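Side-chain contacts in HTH-type transcriptional regulator cbl (Escherichia coli K12, PDB 2FYI), which may act as an accessory regulator of the cys regulon, a LysR-type transcription factor of which this chain is the cofactor-binding domain: residues His22-Ala25 and Arg26-Pro30; Ile116-Arg119 and Gln120-Gly124; Leu180-Arg183 and His184-Asp187; Gly194-Arg197 and Gly198-Gln201; Ser217-Asp220 and Ile221-Val225. All coordinates share one frame; numbering follows the deposited sequence.

Contact 1: residues His22-Ala25 and Arg26-Pro30; sequences HTQA and RYSLP
The His22 ring carries Arg26 CG on one face, 4.0 Å from the ring centroid and 17° off the normal, a CH-pi contact set somewhat toward the rim. At the edge of the same ring, near its plane, sits Tyr27 OH, while one face of the Tyr27 ring has Arg26 CB over its centre. This is one turn of the short helix 22-27, which a kink at Ser28 separates from helix 29-39 in the LysR substrate-binding domain. With CG of His22 anti to the backbone N (chi1 176°), the imidazole runs alongside the arginine, pointing the same way. Ring and guanidinium stand 75° apart, and His22 NE2 touches Arg26 CD at 3.3 Å, lying off the guanidinium edge without bonding it. Arg26 NH1 makes a salt bridge to Asp149, to which His22 NE2 adds a weak bond, and Arg26 NE bonds Thr153 of the second subunit. With an alanine in place of His22, Arg26 CG and CD would probably lose their flat backing, and Asp149 a weak partner. Where the helix breaks, Gln24 O accepts from Ser28 N (3.2 Å) and from Leu29 N (3.0 Å), the two reaching it from opposite faces of its plane. One water spans the side chains here, donating to Gln24 OE1 and accepting from Ser28 OG, at 2.5 Å from each.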
loop_
_atom_site.group_PDB
_atom_site.type_symbol
_atom_site.label_atom_id
_atom_site.label_comp_id
_atom_site.label_asym_id
_atom_site.label_seq_id
_atom_site.Cartn_x
_atom_site.Cartn_y
_atom_site.Cartn_z
ATOM N N HIS A 22 2.989 -0.084 5.638
ATOM C CA HIS A 22 2.688 1.181 5.000
ATOM C C HIS A 22 2.488 2.257 6.040
ATOM O O HIS A 22 3.005 3.384 5.922
ATOM C CB HIS A 22 1.407 1.033 4.183
ATOM C CG HIS A 22 0.940 2.313 3.562
ATOM N ND1 HIS A 22 0.195 3.252 4.255
ATOM C CD2 HIS A 22 1.123 2.816 2.317
ATOM C CE1 HIS A 22 -0.054 4.276 3.461
ATOM N NE2 HIS A 22 0.502 4.037 2.283
ATOM N N THR A 23 1.734 1.900 7.076
ATOM C CA THR A 23 1.391 2.871 8.100
ATOM C C THR A 23 2.624 3.540 8.717
ATOM O O THR A 23 2.703 4.758 8.768
ATOM C CB THR A 23 0.546 2.284 9.268
ATOM O OG1 THR A 23 -0.526 1.471 8.778
ATOM C CG2 THR A 23 -0.021 3.412 10.089
ATOM N N GLN A 24 3.585 2.763 9.213
ATOM C CA GLN A 24 4.702 3.413 9.890
ATOM C C GLN A 24 5.660 3.995 8.858
ATOM O O GLN A 24 6.177 5.076 9.058
ATOM C CB GLN A 24 5.404 2.498 10.922
ATOM C CG GLN A 24 4.740 1.122 11.177
ATOM C CD GLN A 24 3.398 1.170 11.928
ATOM O OE1 GLN A 24 2.898 2.235 12.330
ATOM N NE2 GLN A 24 2.811 -0.008 12.124
ATOM N N ALA A 25 5.847 3.320 7.735
ATOM C CA ALA A 25 6.722 3.844 6.736
ATOM C C ALA A 25 6.331 5.294 6.374
ATOM O O ALA A 25 7.195 6.165 6.193
ATOM C CB ALA A 25 6.705 2.942 5.556
ATOM N N ARG A 26 5.035 5.567 6.314
ATOM C CA ARG A 26 4.598 6.885 5.930
ATOM C C ARG A 26 4.460 7.871 7.060
ATOM O O ARG A 26 4.743 9.050 6.896
ATOM C CB ARG A 26 3.249 6.802 5.257
ATOM C CG ARG A 26 3.316 6.038 4.005
ATOM C CD ARG A 26 2.456 6.625 3.000
ATOM N NE ARG A 26 2.958 7.903 2.548
ATOM C CZ ARG A 26 2.168 8.771 1.925
ATOM N NH1 ARG A 26 0.884 8.460 1.724
ATOM N NH2 ARG A 26 2.644 9.928 1.498
ATOM N N TYR A 27 3.982 7.422 8.205
ATOM C CA TYR A 27 3.492 8.374 9.183
ATOM C C TYR A 27 4.282 8.494 10.471
ATOM O O TYR A 27 4.044 9.398 11.266
ATOM C CB TYR A 27 2.036 8.095 9.526
ATOM C CG TYR A 27 1.184 7.988 8.308
ATOM C CD1 TYR A 27 0.466 6.825 8.027
ATOM C CD2 TYR A 27 1.126 9.037 7.409
ATOM C CE1 TYR A 27 -0.296 6.710 6.884
ATOM C CE2 TYR A 27 0.369 8.944 6.278
ATOM C CZ TYR A 27 -0.339 7.777 6.008
ATOM O OH TYR A 27 -1.103 7.728 4.852
ATOM N N SER A 28 5.221 7.594 10.708
ATOM C CA SER A 28 6.034 7.678 11.948
ATOM C C SER A 28 7.529 7.559 11.730
ATOM O O SER A 28 8.276 8.245 12.395
ATOM C CB SER A 28 5.643 6.605 12.950
ATOM O OG SER A 28 4.233 6.468 12.986
ATOM N N LEU A 29 7.977 6.687 10.825
ATOM C CA LEU A 29 9.394 6.470 10.642
ATOM C C LEU A 29 10.185 7.626 10.074
ATOM O O LEU A 29 11.357 7.759 10.389
ATOM C CB LEU A 29 9.642 5.270 9.773
ATOM C CG LEU A 29 9.477 3.970 10.515
ATOM C CD1 LEU A 29 9.333 2.859 9.487
ATOM C CD2 LEU A 29 10.665 3.728 11.413
ATOM N N PRO A 30 9.579 8.447 9.206
ATOM C CA PRO A 30 10.442 9.399 8.532
ATOM C C PRO A 30 11.237 10.243 9.535
ATOM O O PRO A 30 12.446 10.450 9.375
ATOM C CB PRO A 30 9.444 10.228 7.725
ATOM C CG PRO A 30 8.376 9.241 7.460
ATOM C CD PRO A 30 8.190 8.571 8.751
HETATM O O HOH W 1 2.504 4.747 12.470
#

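Contact 2: residues Ile116-Arg119 and Gln120-Gly124; sequences ITYR and QGITG
Tyr118 and Thr123 meet in a local, largely surface contact, where strand 115-118 runs out into the loop that leads to helix 125-134. Thr123 CB stands over the middle of the tyrosine ring, 3.5 Å from the centroid and only 8° off the normal, a CH-pi contact. Thr123 OG1 is anti to the carbonyl carbon (chi1 -48°), which leaves CG2 anti to the backbone N and lays that methyl over the outer half of the same face, 3.4 Å from Tyr118 CE1. Between the two residues the chain reverses through a type II beta turn from Arg119 to Ile122, closed by Ile122 N to Arg119 O at 3.3 Å. Gly121 takes the third place of the turn with positive phi (98°), where a side chain would jam against the preceding carbonyl. Polar ends look elsewhere: Tyr118 OH bonds Ser148 OG and Ala165 N, and Arg119 NH1 forms a salt bridge with Glu54 of the second subunit. A leucine in place of Tyr118 would probably leave Ser148 and Ala165 without their hydroxyl partner and take away the flat surface beneath Thr123. Thr123 O accepts from His89 NE2.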
loop_
_atom_site.group_PDB
_atom_site.type_symbol
_atom_site.label_atom_id
_atom_site.label_comp_id
_atom_site.label_asym_id
_atom_site.label_seq_id
_atom_site.Cartn_x
_atom_site.Cartn_y
_atom_site.Cartn_z
ATOM N N ILE A 116 -15.083 1.874 4.679
ATOM C CA ILE A 116 -13.882 1.664 3.926
ATOM C C ILE A 116 -12.799 1.591 4.956
ATOM O O ILE A 116 -12.486 2.570 5.616
ATOM C CB ILE A 116 -13.605 2.814 2.987
ATOM C CG1 ILE A 116 -14.822 3.099 2.138
ATOM C CG2 ILE A 116 -12.407 2.514 2.093
ATOM C CD1 ILE A 116 -14.662 4.377 1.426
ATOM N N THR A 117 -12.231 0.412 5.122
ATOM C CA THR A 117 -11.270 0.232 6.190
ATOM C C THR A 117 -10.269 -0.867 5.890
ATOM O O THR A 117 -10.315 -1.468 4.814
ATOM C CB THR A 117 -11.951 0.000 7.525
ATOM O OG1 THR A 117 -11.028 0.335 8.553
ATOM C CG2 THR A 117 -12.365 -1.423 7.682
ATOM N N TYR A 118 -9.359 -1.100 6.830
ATOM C CA TYR A 118 -8.289 -2.073 6.628
ATOM C C TYR A 118 -8.823 -3.485 6.551
ATOM O O TYR A 118 -9.818 -3.810 7.160
ATOM C CB TYR A 118 -7.253 -1.979 7.750
ATOM C CG TYR A 118 -6.737 -0.582 7.921
ATOM C CD1 TYR A 118 -7.096 0.169 9.038
ATOM C CD2 TYR A 118 -5.938 0.004 6.946
ATOM C CE1 TYR A 118 -6.655 1.464 9.198
ATOM C CE2 TYR A 118 -5.491 1.289 7.094
ATOM C CZ TYR A 118 -5.863 2.021 8.228
ATOM O OH TYR A 118 -5.425 3.314 8.407
ATOM N N ARG A 119 -8.147 -4.331 5.804
ATOM C CA ARG A 119 -8.526 -5.711 5.739
ATOM C C ARG A 119 -8.189 -6.413 7.072
ATOM O O ARG A 119 -7.406 -5.910 7.844
ATOM C CB ARG A 119 -7.760 -6.346 4.603
ATOM C CG ARG A 119 -6.690 -7.233 5.112
ATOM C CD ARG A 119 -5.591 -7.447 4.134
ATOM N NE ARG A 119 -6.026 -8.001 2.861
ATOM C CZ ARG A 119 -5.188 -8.621 2.049
ATOM N NH1 ARG A 119 -3.929 -8.770 2.437
ATOM N NH2 ARG A 119 -5.589 -9.088 0.879
ATOM N N GLN A 120 -8.770 -7.577 7.340
ATOM C CA GLN A 120 -8.530 -8.265 8.608
ATOM C C GLN A 120 -7.088 -8.606 8.711
ATOM O O GLN A 120 -6.485 -8.988 7.726
ATOM C CB GLN A 120 -9.314 -9.558 8.695
ATOM C CG GLN A 120 -10.709 -9.425 8.173
ATOM C CD GLN A 120 -11.677 -10.331 8.898
ATOM O OE1 GLN A 120 -11.705 -11.547 8.676
ATOM N NE2 GLN A 120 -12.479 -9.746 9.769
ATOM N N GLY A 121 -6.544 -8.479 9.916
ATOM C CA GLY A 121 -5.157 -8.808 10.167
ATOM C C GLY A 121 -4.239 -7.605 10.147
ATOM O O GLY A 121 -3.071 -7.707 10.535
ATOM N N ILE A 122 -4.744 -6.459 9.701
ATOM C CA ILE A 122 -3.869 -5.304 9.518
ATOM C C ILE A 122 -4.439 -3.945 9.948
ATOM O O ILE A 122 -5.633 -3.655 9.799
ATOM C CB ILE A 122 -3.326 -5.197 8.066
ATOM C CG1 ILE A 122 -4.444 -4.839 7.086
ATOM C CG2 ILE A 122 -2.633 -6.475 7.658
ATOM C CD1 ILE A 122 -4.070 -3.748 6.179
ATOM N N THR A 123 -3.531 -3.122 10.461
ATOM C CA THR A 123 -3.825 -1.826 11.075
ATOM C C THR A 123 -5.053 -1.780 12.002
ATOM O O THR A 123 -5.968 -0.960 11.861
ATOM C CB THR A 123 -3.778 -0.729 10.005
ATOM O OG1 THR A 123 -2.570 -0.908 9.271
ATOM C CG2 THR A 123 -3.708 0.654 10.615
ATOM N N GLY A 124 -5.049 -2.710 12.947
ATOM C CA GLY A 124 -5.981 -2.694 14.055
ATOM C C GLY A 124 -7.413 -3.019 13.724
ATOM O O GLY A 124 -8.309 -2.628 14.441
#

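Contact 3: residues Leu180-Arg183 and His184-Asp187; sequences LDTR and HLFD
Thr182 has OG1 between its backbone N and carbonyl carbon (chi1 61°), and Phe186 has CG anti to its carbonyl carbon (chi1 -55°); together these bring the hydroxyl to the phenyl edge. OG1 lies in the plane of the ring, 3.6 Å from Phe186 CD2, and also makes a weak bond to His89 O. His184 takes the same first torsion as Thr182, which folds its imidazole back over the chain. The edge of that ring meets Asp181 O, with CE1 3.5 Å away, while Leu185 CG stands over the centre of one face. In the loop between strands 177-180 and 189-196 the chain turns back at Thr182: Leu185 N bonds Thr182 O at 3.0 Å, coming from above the carbonyl plane, and Phe186 N adds a weak bond to the same oxygen. Just ahead of it, Asp181 OD1 accepts from Arg183 N (2.9 Å), an Asx turn. The carboxylate is well occupied, since OD2 forms a salt bridge with Arg183 NH1 at 3.0 Å, and a water donates to OD1 and also bonds His184 ND1 at 2.8 Å. Arg183 NH2 has a second acid in Glu166. The buried Phe186 packs on Ala131 of helix 125-134 and on Leu107 of helix 107-110.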
loop_
_atom_site.group_PDB
_atom_site.type_symbol
_atom_site.label_atom_id
_atom_site.label_comp_id
_atom_site.label_asym_id
_atom_site.label_seq_id
_atom_site.Cartn_x
_atom_site.Cartn_y
_atom_site.Cartn_z
ATOM N N LEU A 180 -13.339 12.742 12.278
ATOM C CA LEU A 180 -14.149 12.833 13.490
ATOM C C LEU A 180 -13.562 11.902 14.557
ATOM O O LEU A 180 -13.123 10.769 14.252
ATOM C CB LEU A 180 -15.597 12.482 13.198
ATOM C CG LEU A 180 -16.310 13.238 12.059
ATOM C CD1 LEU A 180 -17.775 12.857 11.853
ATOM C CD2 LEU A 180 -16.176 14.698 12.329
ATOM N N ASP A 181 -13.514 12.384 15.795
ATOM C CA ASP A 181 -12.802 11.702 16.873
ATOM C C ASP A 181 -13.632 10.523 17.376
ATOM O O ASP A 181 -14.760 10.706 17.828
ATOM C CB ASP A 181 -12.558 12.709 18.007
ATOM C CG ASP A 181 -11.977 12.064 19.285
ATOM O OD1 ASP A 181 -12.245 10.873 19.539
ATOM O OD2 ASP A 181 -11.261 12.752 20.060
ATOM N N THR A 182 -13.082 9.313 17.303
ATOM C CA THR A 182 -13.796 8.139 17.793
ATOM C C THR A 182 -13.007 7.318 18.806
ATOM O O THR A 182 -13.186 6.113 18.895
ATOM C CB THR A 182 -14.220 7.200 16.641
ATOM O OG1 THR A 182 -13.056 6.719 15.945
ATOM C CG2 THR A 182 -15.120 7.916 15.673
ATOM N N ARG A 183 -12.134 7.954 19.574
ATOM C CA ARG A 183 -11.372 7.233 20.582
ATOM C C ARG A 183 -12.274 6.600 21.631
ATOM O O ARG A 183 -11.942 5.568 22.211
ATOM C CB ARG A 183 -10.399 8.159 21.283
ATOM C CG ARG A 183 -9.261 8.590 20.445
ATOM C CD ARG A 183 -8.556 9.822 21.061
ATOM N NE ARG A 183 -7.589 10.422 20.124
ATOM C CZ ARG A 183 -7.926 11.029 18.981
ATOM N NH1 ARG A 183 -9.212 11.134 18.614
ATOM N NH2 ARG A 183 -6.979 11.527 18.188
ATOM N N HIS A 184 -13.409 7.220 21.897
ATOM C CA HIS A 184 -14.266 6.703 22.915
ATOM C C HIS A 184 -15.026 5.475 22.430
ATOM O O HIS A 184 -15.808 4.915 23.157
ATOM C CB HIS A 184 -15.224 7.793 23.401
ATOM C CG HIS A 184 -16.123 8.326 22.333
ATOM N ND1 HIS A 184 -15.648 8.986 21.220
ATOM C CD2 HIS A 184 -17.472 8.304 22.209
ATOM C CE1 HIS A 184 -16.663 9.336 20.450
ATOM N NE2 HIS A 184 -17.778 8.916 21.017
ATOM N N LEU A 185 -14.792 5.034 21.210
ATOM C CA LEU A 185 -15.615 3.974 20.642
ATOM C C LEU A 185 -14.814 2.745 20.328
ATOM O O LEU A 185 -15.358 1.663 20.297
ATOM C CB LEU A 185 -16.282 4.431 19.347
ATOM C CG LEU A 185 -17.198 5.640 19.455
ATOM C CD1 LEU A 185 -17.842 5.822 18.091
ATOM C CD2 LEU A 185 -18.210 5.430 20.524
ATOM N N PHE A 186 -13.534 2.915 20.045
ATOM C CA PHE A 186 -12.661 1.778 19.794
ATOM C C PHE A 186 -11.499 1.714 20.789
ATOM O O PHE A 186 -11.095 2.737 21.350
ATOM C CB PHE A 186 -12.109 1.888 18.402
ATOM C CG PHE A 186 -13.156 2.022 17.366
ATOM C CD1 PHE A 186 -13.839 0.901 16.904
ATOM C CD2 PHE A 186 -13.463 3.261 16.825
ATOM C CE1 PHE A 186 -14.829 1.022 15.910
ATOM C CE2 PHE A 186 -14.460 3.383 15.832
ATOM C CZ PHE A 186 -15.143 2.264 15.378
ATOM N N ASP A 187 -10.947 0.528 21.010
ATOM C CA ASP A 187 -9.741 0.436 21.825
ATOM C C ASP A 187 -8.474 0.856 21.084
ATOM O O ASP A 187 -8.433 0.852 19.838
ATOM C CB ASP A 187 -9.583 -0.971 22.384
ATOM C CG ASP A 187 -10.671 -1.309 23.381
ATOM O OD1 ASP A 187 -11.364 -0.345 23.829
ATOM O OD2 ASP A 187 -10.842 -2.515 23.703
HETATM O O HOH W 2 -13.435 10.515 21.964
#

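Contact 4: residues Gly194-Arg197 and Gly198-Gln201; sequences GLKR and GQLQ
Lys196 and Gln199 are the ends of a type II beta turn that takes the chain off strand 189-196 of the LysR substrate-binding domain. The direct polar contact is slight: Gln199 N reaches Lys196 O at 3.3 Å, a weak bond. Gly198 holds the third position of the turn with positive phi (65°), where a beta carbon would clash with Arg197 O. Van der Waals contact comes from the two side chains, both leaving with CG anti to the backbone N (chi1 -177° for Lys196 and -167° for Gln199). Their CB atoms lie 3.8 Å apart; further out the glutamine bends at chi2, and its OE1 comes 3.4 Å from Lys196 CE. The ammonium group goes on to Gln60 O. Leu195 lies on the buried side of the strand, against Trp206 and Leu209 of helix 203-212 and Val225 of helix 218-226. Water does the rest of the bridging. One water accepts from Lys196 N and, weakly, from Gln201 NE2. A second donates to Lys196 O at 2.9 Å and to Gln199 O at 3.0 Å, and it accepts from Gln201 NE2, likewise at 3.0 Å.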
loop_
_atom_site.group_PDB
_atom_site.type_symbol
_atom_site.label_atom_id
_atom_site.label_comp_id
_atom_site.label_asym_id
_atom_site.label_seq_id
_atom_site.Cartn_x
_atom_site.Cartn_y
_atom_site.Cartn_z
ATOM N N GLY A 194 10.195 -5.117 16.969
ATOM C CA GLY A 194 10.610 -6.486 17.235
ATOM C C GLY A 194 12.028 -6.809 16.785
ATOM O O GLY A 194 12.537 -6.232 15.825
ATOM N N LEU A 195 12.675 -7.730 17.491
ATOM C CA LEU A 195 13.970 -8.267 17.069
ATOM C C LEU A 195 13.879 -9.769 17.190
ATOM O O LEU A 195 13.042 -10.287 17.967
ATOM C CB LEU A 195 15.093 -7.793 18.001
ATOM C CG LEU A 195 15.242 -6.291 18.145
ATOM C CD1 LEU A 195 16.061 -5.910 19.343
ATOM C CD2 LEU A 195 15.875 -5.810 16.873
ATOM N N LYS A 196 14.747 -10.471 16.463
ATOM C CA LYS A 196 14.865 -11.914 16.641
ATOM C C LYS A 196 15.409 -12.249 18.028
ATOM O O LYS A 196 16.405 -11.671 18.483
ATOM C CB LYS A 196 15.770 -12.488 15.573
ATOM C CG LYS A 196 15.935 -13.983 15.586
ATOM C CD LYS A 196 16.812 -14.300 14.390
ATOM C CE LYS A 196 17.538 -15.611 14.529
ATOM N NZ LYS A 196 16.620 -16.687 14.148
ATOM N N ARG A 197 14.750 -13.173 18.707
ATOM C CA ARG A 197 15.156 -13.528 20.069
ATOM C C ARG A 197 16.487 -14.271 20.105
ATOM O O ARG A 197 16.781 -15.066 19.218
ATOM C CB ARG A 197 14.073 -14.372 20.706
ATOM C CG ARG A 197 14.352 -14.833 22.076
ATOM C CD ARG A 197 13.194 -15.677 22.484
ATOM N NE ARG A 197 12.016 -14.847 22.711
ATOM C CZ ARG A 197 11.815 -14.162 23.839
ATOM N NH1 ARG A 197 12.729 -14.222 24.824
ATOM N NH2 ARG A 197 10.713 -13.429 23.995
ATOM N N GLY A 198 17.296 -14.000 21.125
ATOM C CA GLY A 198 18.639 -14.571 21.217
ATOM C C GLY A 198 19.610 -14.130 20.120
ATOM O O GLY A 198 20.704 -14.662 20.004
ATOM N N GLN A 199 19.244 -13.152 19.305
ATOM C CA GLN A 199 20.134 -12.732 18.236
ATOM C C GLN A 199 21.115 -11.625 18.681
ATOM O O GLN A 199 20.700 -10.646 19.301
ATOM C CB GLN A 199 19.297 -12.273 17.042
ATOM C CG GLN A 199 20.062 -12.089 15.746
ATOM C CD GLN A 199 20.894 -13.315 15.390
ATOM O OE1 GLN A 199 20.519 -14.464 15.717
ATOM N NE2 GLN A 199 22.036 -13.084 14.727
ATOM N N LEU A 200 22.408 -11.791 18.389
ATOM C CA LEU A 200 23.392 -10.706 18.519
ATOM C C LEU A 200 23.207 -9.632 17.427
ATOM O O LEU A 200 22.782 -9.946 16.306
ATOM C CB LEU A 200 24.801 -11.281 18.421
ATOM C CG LEU A 200 25.320 -12.274 19.475
ATOM C CD1 LEU A 200 26.824 -12.511 19.295
ATOM C CD2 LEU A 200 25.031 -11.773 20.882
ATOM N N GLN A 201 23.538 -8.374 17.730
ATOM C CA GLN A 201 23.373 -7.274 16.763
ATOM C C GLN A 201 24.544 -6.288 16.691
ATOM O O GLN A 201 25.406 -6.252 17.583
ATOM C CB GLN A 201 22.117 -6.494 17.077
ATOM C CG GLN A 201 20.847 -7.344 17.150
ATOM C CD GLN A 201 20.229 -7.641 15.779
ATOM O OE1 GLN A 201 20.723 -7.191 14.725
ATOM N NE2 GLN A 201 19.138 -8.391 15.790
HETATM O O HOH W 3 16.559 -9.196 14.616
HETATM O O HOH W 4 18.143 -9.355 18.466
#

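Contact 5: residues Ser217-Asp220 and Ile221-Val225; sequences SVED and IKRQV
Ile221 folds back on Ser217, one turn earlier, at the start of helix 218-226. With CG1 anti to its carbonyl carbon (chi1 -66°), the isoleucine sends its longer branch along the carbonyl of Ser217, CG1 standing 3.4 Å from Ser217 O. That oxygen also takes the backbone bond from Ile221 N at 3.0 Å, a nearly straight one (162° at the hydrogen). Asp220 works in both directions. Behind it, with Ser217, it forms a capping box, in which Ser217 OG accepts from Glu219 N at 3.2 Å; the return bond from Ser217 N to the Asp220 carboxylate is weak, and the place of OD2 is doubtful. Ahead, Asp220 O receives Gln224 N at 3.2 Å from above the carbonyl plane. Glu219, on the outer side, holds Arg223 N through its carbonyl at 2.9 Å. The arginine chain bends at chi3 and brings NH2 to 3.5 Å from Glu219 CB, at a slant to the guanidinium. The opposite charges stay apart, with Glu219 OE1 6.3 Å from Arg223 NH2, so the pair would add at most a diffuse attraction. Val218 and Lys222 run side by side, and Lys222 makes a cation-pi contact with Trp206. The inner side of the helix is closed by Ile221 and Val225, packed on Phe82 of strand 79-94 and on Trp206 of helix 203-212.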
loop_
_atom_site.group_PDB
_atom_site.type_symbol
_atom_site.label_atom_id
_atom_site.label_comp_id
_atom_site.label_asym_id
_atom_site.label_seq_id
_atom_site.Cartn_x
_atom_site.Cartn_y
_atom_site.Cartn_z
ATOM N N SER A 217 15.944 1.627 27.780
ATOM C CA SER A 217 17.380 1.860 27.636
ATOM C C SER A 217 18.057 0.710 26.854
ATOM O O SER A 217 17.531 -0.418 26.785
ATOM C CB SER A 217 18.044 2.035 28.994
ATOM O OG SER A 217 19.289 1.348 29.039
ATOM N N VAL A 218 19.220 0.994 26.264
ATOM C CA VAL A 218 19.954 -0.030 25.505
ATOM C C VAL A 218 20.150 -1.321 26.316
ATOM O O VAL A 218 19.848 -2.415 25.821
ATOM C CB VAL A 218 21.300 0.519 24.898
ATOM C CG1 VAL A 218 22.363 -0.572 24.761
ATOM C CG2 VAL A 218 21.038 1.173 23.537
ATOM N N GLU A 219 20.597 -1.185 27.568
ATOM C CA GLU A 219 20.909 -2.341 28.407
ATOM C C GLU A 219 19.689 -3.198 28.643
ATOM O O GLU A 219 19.767 -4.415 28.659
ATOM C CB GLU A 219 21.522 -1.913 29.743
ATOM C CG GLU A 219 22.940 -1.357 29.622
ATOM C CD GLU A 219 23.066 -0.385 28.443
ATOM O OE1 GLU A 219 22.127 0.449 28.251
ATOM O OE2 GLU A 219 24.080 -0.475 27.694
ATOM N N ASP A 220 18.545 -2.565 28.813
ATOM C CA ASP A 220 17.342 -3.329 29.084
ATOM C C ASP A 220 16.877 -4.061 27.829
ATOM O O ASP A 220 16.376 -5.192 27.904
ATOM C CB ASP A 220 16.247 -2.422 29.658
ATOM C CG ASP A 220 16.811 -1.350 30.587
ATOM O OD1 ASP A 220 17.436 -1.694 31.627
ATOM O OD2 ASP A 220 16.635 -0.155 30.260
ATOM N N ILE A 221 17.060 -3.424 26.680
ATOM C CA ILE A 221 16.738 -4.075 25.419
ATOM C C ILE A 221 17.607 -5.332 25.229
ATOM O O ILE A 221 17.078 -6.428 25.046
ATOM C CB ILE A 221 16.869 -3.103 24.217
ATOM C CG1 ILE A 221 15.817 -1.990 24.309
ATOM C CG2 ILE A 221 16.722 -3.850 22.895
ATOM C CD1 ILE A 221 16.348 -0.610 23.937
ATOM N N LYS A 222 18.926 -5.176 25.300
ATOM C CA LYS A 222 19.843 -6.302 25.161
ATOM C C LYS A 222 19.531 -7.415 26.143
ATOM O O LYS A 222 19.463 -8.582 25.775
ATOM C CB LYS A 222 21.275 -5.853 25.397
ATOM C CG LYS A 222 21.909 -5.108 24.259
ATOM C CD LYS A 222 23.289 -4.631 24.685
ATOM C CE LYS A 222 24.026 -3.976 23.535
ATOM N NZ LYS A 222 25.415 -3.660 23.920
ATOM N N ARG A 223 19.347 -7.044 27.403
ATOM C CA ARG A 223 19.167 -8.003 28.482
ATOM C C ARG A 223 17.995 -8.901 28.207
ATOM O O ARG A 223 18.023 -10.091 28.470
ATOM C CB ARG A 223 18.902 -7.247 29.766
ATOM C CG ARG A 223 19.225 -8.002 31.033
ATOM C CD ARG A 223 18.963 -7.079 32.244
ATOM N NE ARG A 223 19.645 -5.783 32.104
ATOM C CZ ARG A 223 20.885 -5.513 32.535
ATOM N NH1 ARG A 223 21.612 -6.439 33.164
ATOM N NH2 ARG A 223 21.403 -4.300 32.346
ATOM N N GLN A 224 16.963 -8.300 27.653
ATOM C CA GLN A 224 15.682 -8.947 27.464
ATOM C C GLN A 224 15.570 -9.730 26.161
ATOM O O GLN A 224 14.847 -10.707 26.086
ATOM C CB GLN A 224 14.620 -7.881 27.523
ATOM C CG GLN A 224 13.306 -8.369 27.981
ATOM C CD GLN A 224 12.253 -7.373 27.617
ATOM O OE1 GLN A 224 12.196 -6.283 28.194
ATOM N NE2 GLN A 224 11.433 -7.707 26.617
ATOM N N VAL A 225 16.285 -9.288 25.140
ATOM C CA VAL A 225 16.458 -10.062 23.918
ATOM C C VAL A 225 17.291 -11.313 24.179
ATOM O O VAL A 225 17.175 -12.314 23.482
ATOM C CB VAL A 225 17.215 -9.243 22.870
ATOM C CG1 VAL A 225 17.554 -10.095 21.674
ATOM C CG2 VAL A 225 16.418 -8.043 22.469
#

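Contact 1 is the buried one, its centre about 7 Å from the centre of the chain; contact 3 is partly buried, and contacts 2, 4 and 5 lie at the surface. Contacts 1 and 2 reach the second subunit and meet through the Thr23 and Thr123 hydroxyls; the rest touch no other chain of the assembly. Contacts 4 and 5 touch, Gly198 N 2.9 Å from Val225 O, so turn 196-199 and helix 218-226 close up at one end, with contact 3 across the centre from contact 4. Ring faces carry contacts 1 and 2, water and charge the loop of contact 3, water the turn of contact 4, backbone helix bonds and an N-terminal capping box contact 5.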